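Local coordinates for protein esterase (Capnocytophaga ochracea, PDB 4W9R) that is of unknown function but, as a putative esterase of the alpha/beta-hydrolase clan, probably cleaves ester bonds, at residues Glu252-Tyr263 and Asp293-Tyr303. Sequence-based numbering, arbitrary orientation.
Sequences ETGIYEYLENKY and DWESLKKLAKY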
ATOM      1  N   GLU B 252      -8.161 -29.766 -25.330  1.00 52.47           N
ATOM      2  CA  GLU B 252      -9.027 -30.376 -26.332  1.00 50.39           C
ATOM      3  C   GLU B 252     -10.387 -30.727 -25.732  1.00 47.06           C
ATOM      4  O   GLU B 252     -11.425 -30.538 -26.367  1.00 56.58           O
ATOM      5  CB  GLU B 252      -8.362 -31.619 -26.925  1.00 55.08           C
ATOM      6  CG  GLU B 252      -7.047 -31.323 -27.629  1.00 60.58           C
ATOM      7  CD  GLU B 252      -6.314 -32.577 -28.057  1.00 67.51           C
ATOM      8  OE1 GLU B 252      -6.763 -33.684 -27.693  1.00 75.26           O
ATOM      9  OE2 GLU B 252      -5.286 -32.456 -28.757  1.00 68.11           O
ATOM     10  N   THR B 253     -10.371 -31.244 -24.507  1.00 42.90           N
ATOM     11  CA  THR B 253     -11.598 -31.554 -23.779  1.00 47.45           C
ATOM     12  C   THR B 253     -11.499 -31.076 -22.333  1.00 49.42           C
ATOM     13  O   THR B 253     -10.474 -30.528 -21.923  1.00 56.38           O
ATOM     14  CB  THR B 253     -11.906 -33.067 -23.788  1.00 51.19           C
ATOM     15  OG1 THR B 253     -10.794 -33.788 -23.243  1.00 53.96           O
ATOM     16  CG2 THR B 253     -12.177 -33.556 -25.204  1.00 41.77           C
ATOM     17  N   GLY B 254     -12.563 -31.292 -21.565  1.00 47.40           N
ATOM     18  CA  GLY B 254     -12.593 -30.913 -20.162  1.00 41.56           C
ATOM     19  C   GLY B 254     -12.476 -29.418 -19.929  1.00 51.06           C
ATOM     20  O   GLY B 254     -11.914 -28.979 -18.924  1.00 55.25           O
ATOM     21  N   ILE B 255     -13.014 -28.633 -20.856  1.00 51.75           N
ATOM     22  CA  ILE B 255     -12.920 -27.180 -20.781  1.00 40.16           C
ATOM     23  C   ILE B 255     -13.871 -26.608 -19.733  1.00 39.59           C
ATOM     24  O   ILE B 255     -13.506 -25.696 -18.990  1.00 51.61           O
ATOM     25  CB  ILE B 255     -13.205 -26.539 -22.150  1.00 35.40           C
ATOM     26  CG1 ILE B 255     -12.117 -26.947 -23.145  1.00 35.84           C
ATOM     27  CG2 ILE B 255     -13.282 -25.025 -22.037  1.00 22.14           C
ATOM     28  CD1 ILE B 255     -12.165 -26.189 -24.438  1.00 40.74           C
ATOM     29  N   TYR B 256     -15.085 -27.145 -19.669  1.00 37.99           N
ATOM     30  CA  TYR B 256     -16.031 -26.742 -18.636  1.00 37.26           C
ATOM     31  C   TYR B 256     -15.463 -27.016 -17.249  1.00 44.57           C
ATOM     32  O   TYR B 256     -15.674 -26.241 -16.316  1.00 45.82           O
ATOM     33  CB  TYR B 256     -17.370 -27.463 -18.799  1.00 33.45           C
ATOM     34  CG  TYR B 256     -18.196 -27.475 -17.531  1.00 39.95           C
ATOM     35  CD1 TYR B 256     -18.894 -26.347 -17.126  1.00 35.78           C
ATOM     36  CD2 TYR B 256     -18.268 -28.611 -16.735  1.00 43.06           C
ATOM     37  CE1 TYR B 256     -19.644 -26.348 -15.966  1.00 42.40           C
ATOM     38  CE2 TYR B 256     -19.015 -28.624 -15.573  1.00 40.22           C
ATOM     39  CZ  TYR B 256     -19.702 -27.489 -15.193  1.00 47.02           C
ATOM     40  OH  TYR B 256     -20.450 -27.495 -14.037  1.00 46.25           O
ATOM     41  N   GLU B 257     -14.741 -28.126 -17.126  1.00 46.63           N
ATOM     42  CA  GLU B 257     -14.148 -28.526 -15.856  1.00 52.20           C
ATOM     43  C   GLU B 257     -13.152 -27.490 -15.344  1.00 42.65           C
ATOM     44  O   GLU B 257     -12.998 -27.317 -14.137  1.00 41.22           O
ATOM     45  CB  GLU B 257     -13.463 -29.890 -15.989  1.00 58.07           C
ATOM     46  CG  GLU B 257     -14.403 -31.083 -15.858  1.00 64.63           C
ATOM     47  CD  GLU B 257     -15.401 -31.186 -16.998  1.00 68.10           C
ATOM     48  OE1 GLU B 257     -15.125 -30.643 -18.089  1.00 75.66           O
ATOM     49  OE2 GLU B 257     -16.463 -31.813 -16.801  1.00 61.89           O
ATOM     50  N   TYR B 258     -12.480 -26.802 -16.263  1.00 33.13           N
ATOM     51  CA  TYR B 258     -11.539 -25.753 -15.885  1.00 35.48           C
ATOM     52  C   TYR B 258     -12.263 -24.622 -15.161  1.00 41.46           C
ATOM     53  O   TYR B 258     -11.820 -24.162 -14.107  1.00 41.95           O
ATOM     54  CB  TYR B 258     -10.806 -25.208 -17.113  1.00 32.91           C
ATOM     55  CG  TYR B 258      -9.702 -24.227 -16.778  1.00 40.69           C
ATOM     56  CD1 TYR B 258      -8.418 -24.671 -16.491  1.00 41.93           C
ATOM     57  CD2 TYR B 258      -9.944 -22.859 -16.748  1.00 42.13           C
ATOM     58  CE1 TYR B 258      -7.405 -23.782 -16.183  1.00 38.29           C
ATOM     59  CE2 TYR B 258      -8.937 -21.961 -16.439  1.00 44.86           C
ATOM     60  CZ  TYR B 258      -7.669 -22.429 -16.159  1.00 50.25           C
ATOM     61  OH  TYR B 258      -6.661 -21.544 -15.852  1.00 55.48           O
ATOM     62  N   LEU B 259     -13.382 -24.183 -15.730  1.00 39.17           N
ATOM     63  CA  LEU B 259     -14.181 -23.121 -15.133  1.00 32.37           C
ATOM     64  C   LEU B 259     -14.751 -23.553 -13.787  1.00 35.40           C
ATOM     65  O   LEU B 259     -14.735 -22.788 -12.822  1.00 47.40           O
ATOM     66  CB  LEU B 259     -15.315 -22.707 -16.074  1.00 24.28           C
ATOM     67  CG  LEU B 259     -16.295 -21.657 -15.541  1.00 29.27           C
ATOM     68  CD1 LEU B 259     -15.595 -20.324 -15.327  1.00 22.23           C
ATOM     69  CD2 LEU B 259     -17.487 -21.497 -16.472  1.00 27.53           C
ATOM     70  N   GLU B 260     -15.250 -24.783 -13.728  1.00 36.64           N
ATOM     71  CA  GLU B 260     -15.865 -25.302 -12.511  1.00 40.51           C
ATOM     72  C   GLU B 260     -14.831 -25.476 -11.406  1.00 41.22           C
ATOM     73  O   GLU B 260     -15.067 -25.090 -10.261  1.00 43.83           O
ATOM     74  CB  GLU B 260     -16.565 -26.633 -12.785  1.00 49.02           C
ATOM     75  CG  GLU B 260     -17.385 -27.148 -11.612  1.00 57.51           C
ATOM     76  CD  GLU B 260     -17.928 -28.544 -11.845  1.00 67.32           C
ATOM     77  OE1 GLU B 260     -17.230 -29.356 -12.491  1.00 63.87           O
ATOM     78  OE2 GLU B 260     -19.052 -28.830 -11.382  1.00 76.95           O
ATOM     79  N   ASN B 261     -13.689 -26.057 -11.757  1.00 40.86           N
ATOM     80  CA  ASN B 261     -12.609 -26.267 -10.802  1.00 47.18           C
ATOM     81  C   ASN B 261     -12.139 -24.955 -10.188  1.00 48.31           C
ATOM     82  O   ASN B 261     -11.856 -24.888  -8.992  1.00 46.81           O
ATOM     83  CB  ASN B 261     -11.433 -26.983 -11.467  1.00 50.69           C
ATOM     84  CG  ASN B 261     -10.241 -27.130 -10.544  1.00 67.92           C
ATOM     85  OD1 ASN B 261     -10.190 -28.039  -9.717  1.00 80.00           O
ATOM     86  ND2 ASN B 261      -9.270 -26.234 -10.685  1.00 69.27           N
ATOM     87  N   LYS B 262     -12.068 -23.915 -11.013  1.00 37.32           N
ATOM     88  CA  LYS B 262     -11.646 -22.599 -10.551  1.00 32.79           C
ATOM     89  C   LYS B 262     -12.578 -22.064  -9.471  1.00 38.09           C
ATOM     90  O   LYS B 262     -12.130 -21.631  -8.413  1.00 50.37           O
ATOM     91  CB  LYS B 262     -11.579 -21.611 -11.715  1.00 39.87           C
ATOM     92  CG  LYS B 262     -11.243 -20.186 -11.294  1.00 32.57           C
ATOM     93  CD  LYS B 262     -11.178 -19.253 -12.491  1.00 38.45           C
ATOM     94  CE  LYS B 262     -10.960 -17.809 -12.061  1.00 44.43           C
ATOM     95  NZ  LYS B 262      -9.645 -17.607 -11.390  1.00 40.10           N
ATOM     96  N   TYR B 263     -13.878 -22.107  -9.739  1.00 29.52           N
ATOM     97  CA  TYR B 263     -14.856 -21.579  -8.799  1.00 33.88           C
ATOM     98  C   TYR B 263     -15.056 -22.507  -7.604  1.00 39.50           C
ATOM     99  O   TYR B 263     -15.470 -22.065  -6.531  1.00 44.98           O
ATOM    100  CB  TYR B 263     -16.182 -21.311  -9.512  1.00 23.04           C
ATOM    101  CG  TYR B 263     -16.179 -19.989 -10.246  1.00 33.21           C
ATOM    102  CD1 TYR B 263     -15.519 -19.849 -11.459  1.00 31.82           C
ATOM    103  CD2 TYR B 263     -16.812 -18.874  -9.711  1.00 29.14           C
ATOM    104  CE1 TYR B 263     -15.501 -18.637 -12.127  1.00 29.79           C
ATOM    105  CE2 TYR B 263     -16.801 -17.661 -10.370  1.00 31.46           C
ATOM    106  CZ  TYR B 263     -16.145 -17.548 -11.578  1.00 36.33           C
ATOM    107  OH  TYR B 263     -16.131 -16.341 -12.240  1.00 40.81           O
ATOM    108  N   ASP B 293     -15.386 -28.874 -28.489  1.00 54.40           N
ATOM    109  CA  ASP B 293     -15.800 -29.827 -27.472  1.00 59.88           C
ATOM    110  C   ASP B 293     -17.194 -29.447 -27.002  1.00 58.76           C
ATOM    111  O   ASP B 293     -17.372 -28.477 -26.270  1.00 62.42           O
ATOM    112  CB  ASP B 293     -14.802 -29.826 -26.309  1.00 60.92           C
ATOM    113  CG  ASP B 293     -15.339 -30.511 -25.070  1.00 67.06           C
ATOM    114  OD1 ASP B 293     -16.062 -31.521 -25.204  1.00 90.33           O
ATOM    115  OD2 ASP B 293     -15.028 -30.035 -23.958  1.00 39.87           O
ATOM    116  N   TRP B 294     -18.178 -30.246 -27.396  1.00 50.84           N
ATOM    117  CA  TRP B 294     -19.569 -29.874 -27.180  1.00 46.13           C
ATOM    118  C   TRP B 294     -20.147 -30.439 -25.895  1.00 43.99           C
ATOM    119  O   TRP B 294     -21.234 -30.049 -25.477  1.00 54.81           O
ATOM    120  CB  TRP B 294     -20.421 -30.314 -28.372  1.00 44.83           C
ATOM    121  CG  TRP B 294     -19.865 -29.871 -29.694  1.00 44.32           C
ATOM    122  CD1 TRP B 294     -19.541 -30.667 -30.753  1.00 39.30           C
ATOM    123  CD2 TRP B 294     -19.553 -28.529 -30.092  1.00 41.80           C
ATOM    124  NE1 TRP B 294     -19.056 -29.907 -31.788  1.00 35.17           N
ATOM    125  CE2 TRP B 294     -19.051 -28.590 -31.408  1.00 39.63           C
ATOM    126  CE3 TRP B 294     -19.652 -27.281 -29.468  1.00 40.88           C
ATOM    127  CZ2 TRP B 294     -18.651 -27.454 -32.109  1.00 39.13           C
ATOM    128  CZ3 TRP B 294     -19.254 -26.154 -30.166  1.00 43.64           C
ATOM    129  CH2 TRP B 294     -18.760 -26.249 -31.472  1.00 40.04           C
ATOM    130  N   GLU B 295     -19.416 -31.340 -25.253  1.00 42.34           N
ATOM    131  CA  GLU B 295     -19.905 -31.929 -24.018  1.00 47.92           C
ATOM    132  C   GLU B 295     -19.784 -30.897 -22.904  1.00 50.72           C
ATOM    133  O   GLU B 295     -20.587 -30.873 -21.970  1.00 47.25           O
ATOM    134  CB  GLU B 295     -19.139 -33.207 -23.677  1.00 57.77           C
ATOM    135  CG  GLU B 295     -19.948 -34.215 -22.870  1.00 77.54           C
ATOM    136  CD  GLU B 295     -21.187 -34.703 -23.607  1.00 86.12           C
ATOM    137  OE1 GLU B 295     -21.174 -34.738 -24.857  1.00 77.59           O
ATOM    138  OE2 GLU B 295     -22.181 -35.050 -22.933  1.00 90.86           O
ATOM    139  N   SER B 296     -18.781 -30.034 -23.025  1.00 45.86           N
ATOM    140  CA  SER B 296     -18.585 -28.943 -22.082  1.00 44.01           C
ATOM    141  C   SER B 296     -19.679 -27.894 -22.233  1.00 44.56           C
ATOM    142  O   SER B 296     -20.083 -27.261 -21.260  1.00 46.57           O
ATOM    143  CB  SER B 296     -17.208 -28.301 -22.277  1.00 43.09           C
ATOM    144  OG  SER B 296     -16.169 -29.180 -21.886  1.00 45.77           O
ATOM    145  N   LEU B 297     -20.157 -27.719 -23.462  1.00 44.84           N
ATOM    146  CA  LEU B 297     -21.189 -26.731 -23.752  1.00 32.55           C
ATOM    147  C   LEU B 297     -22.503 -27.073 -23.055  1.00 38.29           C
ATOM    148  O   LEU B 297     -23.190 -26.191 -22.541  1.00 40.73           O
ATOM    149  CB  LEU B 297     -21.408 -26.616 -25.262  1.00 29.12           C
ATOM    150  CG  LEU B 297     -22.434 -25.581 -25.727  1.00 31.54           C
ATOM    151  CD1 LEU B 297     -22.055 -24.191 -25.242  1.00 33.49           C
ATOM    152  CD2 LEU B 297     -22.563 -25.603 -27.242  1.00 40.39           C
ATOM    153  N   LYS B 298     -22.844 -28.358 -23.037  1.00 35.85           N
ATOM    154  CA  LYS B 298     -24.060 -28.819 -22.377  1.00 39.75           C
ATOM    155  C   LYS B 298     -23.975 -28.591 -20.873  1.00 43.54           C
ATOM    156  O   LYS B 298     -24.927 -28.121 -20.249  1.00 46.92           O
ATOM    157  CB  LYS B 298     -24.306 -30.300 -22.670  1.00 46.18           C
ATOM    158  CG  LYS B 298     -25.627 -30.835 -22.131  1.00 52.06           C
ATOM    159  CD  LYS B 298     -25.727 -32.343 -22.322  1.00 62.21           C
ATOM    160  CE  LYS B 298     -27.137 -32.850 -22.056  1.00 64.71           C
ATOM    161  NZ  LYS B 298     -27.589 -32.557 -20.669  1.00 76.30           N
ATOM    162  N   LYS B 299     -22.823 -28.925 -20.299  1.00 36.62           N
ATOM    163  CA  LYS B 299     -22.604 -28.766 -18.869  1.00 47.29           C
ATOM    164  C   LYS B 299     -22.473 -27.293 -18.487  1.00 54.17           C
ATOM    165  O   LYS B 299     -22.810 -26.902 -17.370  1.00 52.66           O
ATOM    166  CB  LYS B 299     -21.361 -29.547 -18.431  1.00 41.97           C
ATOM    167  CG  LYS B 299     -21.548 -31.058 -18.474  1.00 36.39           C
ATOM    168  CD  LYS B 299     -20.296 -31.809 -18.045  1.00 39.06           C
ATOM    169  CE  LYS B 299     -19.213 -31.741 -19.106  1.00 58.25           C
ATOM    170  NZ  LYS B 299     -18.072 -32.648 -18.794  1.00 63.15           N
ATOM    171  N   LEU B 300     -21.990 -26.480 -19.422  1.00 47.62           N
ATOM    172  CA  LEU B 300     -21.871 -25.044 -19.193  1.00 39.04           C
ATOM    173  C   LEU B 300     -23.248 -24.394 -19.137  1.00 38.16           C
ATOM    174  O   LEU B 300     -23.479 -23.474 -18.354  1.00 42.68           O
ATOM    175  CB  LEU B 300     -21.025 -24.388 -20.288  1.00 31.28           C
ATOM    176  CG  LEU B 300     -20.863 -22.867 -20.212  1.00 25.86           C
ATOM    177  CD1 LEU B 300     -20.179 -22.460 -18.915  1.00 22.51           C
ATOM    178  CD2 LEU B 300     -20.092 -22.346 -21.415  1.00 22.33           C
ATOM    179  N   ALA B 301     -24.158 -24.883 -19.973  1.00 36.84           N
ATOM    180  CA  ALA B 301     -25.513 -24.350 -20.035  1.00 36.62           C
ATOM    181  C   ALA B 301     -26.246 -24.545 -18.714  1.00 40.54           C
ATOM    182  O   ALA B 301     -26.925 -23.638 -18.233  1.00 44.32           O
ATOM    183  CB  ALA B 301     -26.287 -25.005 -21.170  1.00 37.85           C
ATOM    184  N   LYS B 302     -26.106 -25.730 -18.131  1.00 41.25           N
ATOM    185  CA  LYS B 302     -26.791 -26.044 -16.884  1.00 43.47           C
ATOM    186  C   LYS B 302     -26.108 -25.356 -15.710  1.00 47.80           C
ATOM    187  O   LYS B 302     -26.744 -25.042 -14.705  1.00 50.89           O
ATOM    188  CB  LYS B 302     -26.848 -27.557 -16.662  1.00 44.70           C
ATOM    189  CG  LYS B 302     -27.904 -27.989 -15.653  1.00 73.75           C
ATOM    190  CD  LYS B 302     -28.168 -29.487 -15.726  1.00 93.83           C
ATOM    191  CE  LYS B 302     -29.315 -29.892 -14.807  1.00 90.66           C
ATOM    192  NZ  LYS B 302     -29.635 -31.344 -14.908  1.00 76.13           N
ATOM    193  N   TYR B 303     -24.809 -25.115 -15.851  1.00 48.37           N
ATOM    194  CA  TYR B 303     -24.030 -24.469 -14.801  1.00 40.29           C
ATOM    195  C   TYR B 303     -24.424 -23.007 -14.628  1.00 44.77           C
ATOM    196  O   TYR B 303     -24.628 -22.541 -13.507  1.00 46.91           O
ATOM    197  CB  TYR B 303     -22.537 -24.576 -15.103  1.00 36.15           C
ATOM    198  CG  TYR B 303     -21.649 -23.901 -14.081  1.00 46.77           C
ATOM    199  CD1 TYR B 303     -21.499 -24.432 -12.806  1.00 50.80           C
ATOM    200  CD2 TYR B 303     -20.951 -22.742 -14.393  1.00 48.67           C
ATOM    201  CE1 TYR B 303     -20.687 -23.823 -11.869  1.00 52.31           C
ATOM    202  CE2 TYR B 303     -20.134 -22.126 -13.463  1.00 51.91           C
ATOM    203  CZ  TYR B 303     -20.006 -22.671 -12.202  1.00 55.94           C
ATOM    204  OH  TYR B 303     -19.194 -22.063 -11.271  1.00 58.62           O
TER
HETATM  205  O   HOH W   1     -15.021 -32.335 -22.244  1.00 44.92           O
HETATM  206  O   HOH W   2     -23.282 -28.495 -14.804  1.00 45.10           O
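The ring of Y256 lies between K299 of the facing helix, whose CB rests over one face 3.8 Å from the ring centroid in a CH-pi contact, and E260 of its own helix, whose CB is offset over the opposite face. The edge of Y256 points toward the face of Y303 in an offset edge-to-face pair, planes at 73°, with Y256 CE1 3.5 Å from Y303 CB; E257 OE2 lies in the ring plane at another part of the rim. With CG anti to the backbone N (chi1 160°), the phenol reaches across the interface, an example of knobs-into-holes packing, in which one side chain of a helix fits among four of its neighbour, here S296, K299, L300 and Y303; its OH shares a water with the carbonyl oxygen of K299. An alanine here is likely to leave that hole unfilled and Y303 without the edge packed against its face. Beyond the ring, K299 bends at chi3 and places NZ 2.7 Å from OE2 of E257, on the syn lone pair, in a salt bridge. At the N-terminal ends hydrogen bonds tie the two helix starts together: S296 OG accepts a nearly straight bond from Y256 N (3.2 Å) and donates to OD2 of D293, the N-cap residue. A water taking the N-H of G254 donates to the same carboxylate oxygen. Deeper in, L259 CD2 meets L300 CD1 at 3.8 Å. The segment axes approach to 8.9 Å at 37°, and helix 278-290, between the two in sequence, packs on both through L259 and S296. Helix 241-248 adjoins I255, while helix 314-325 lies against A301, placing the contact within the helical C-terminal region that follows the mixed beta-sheet.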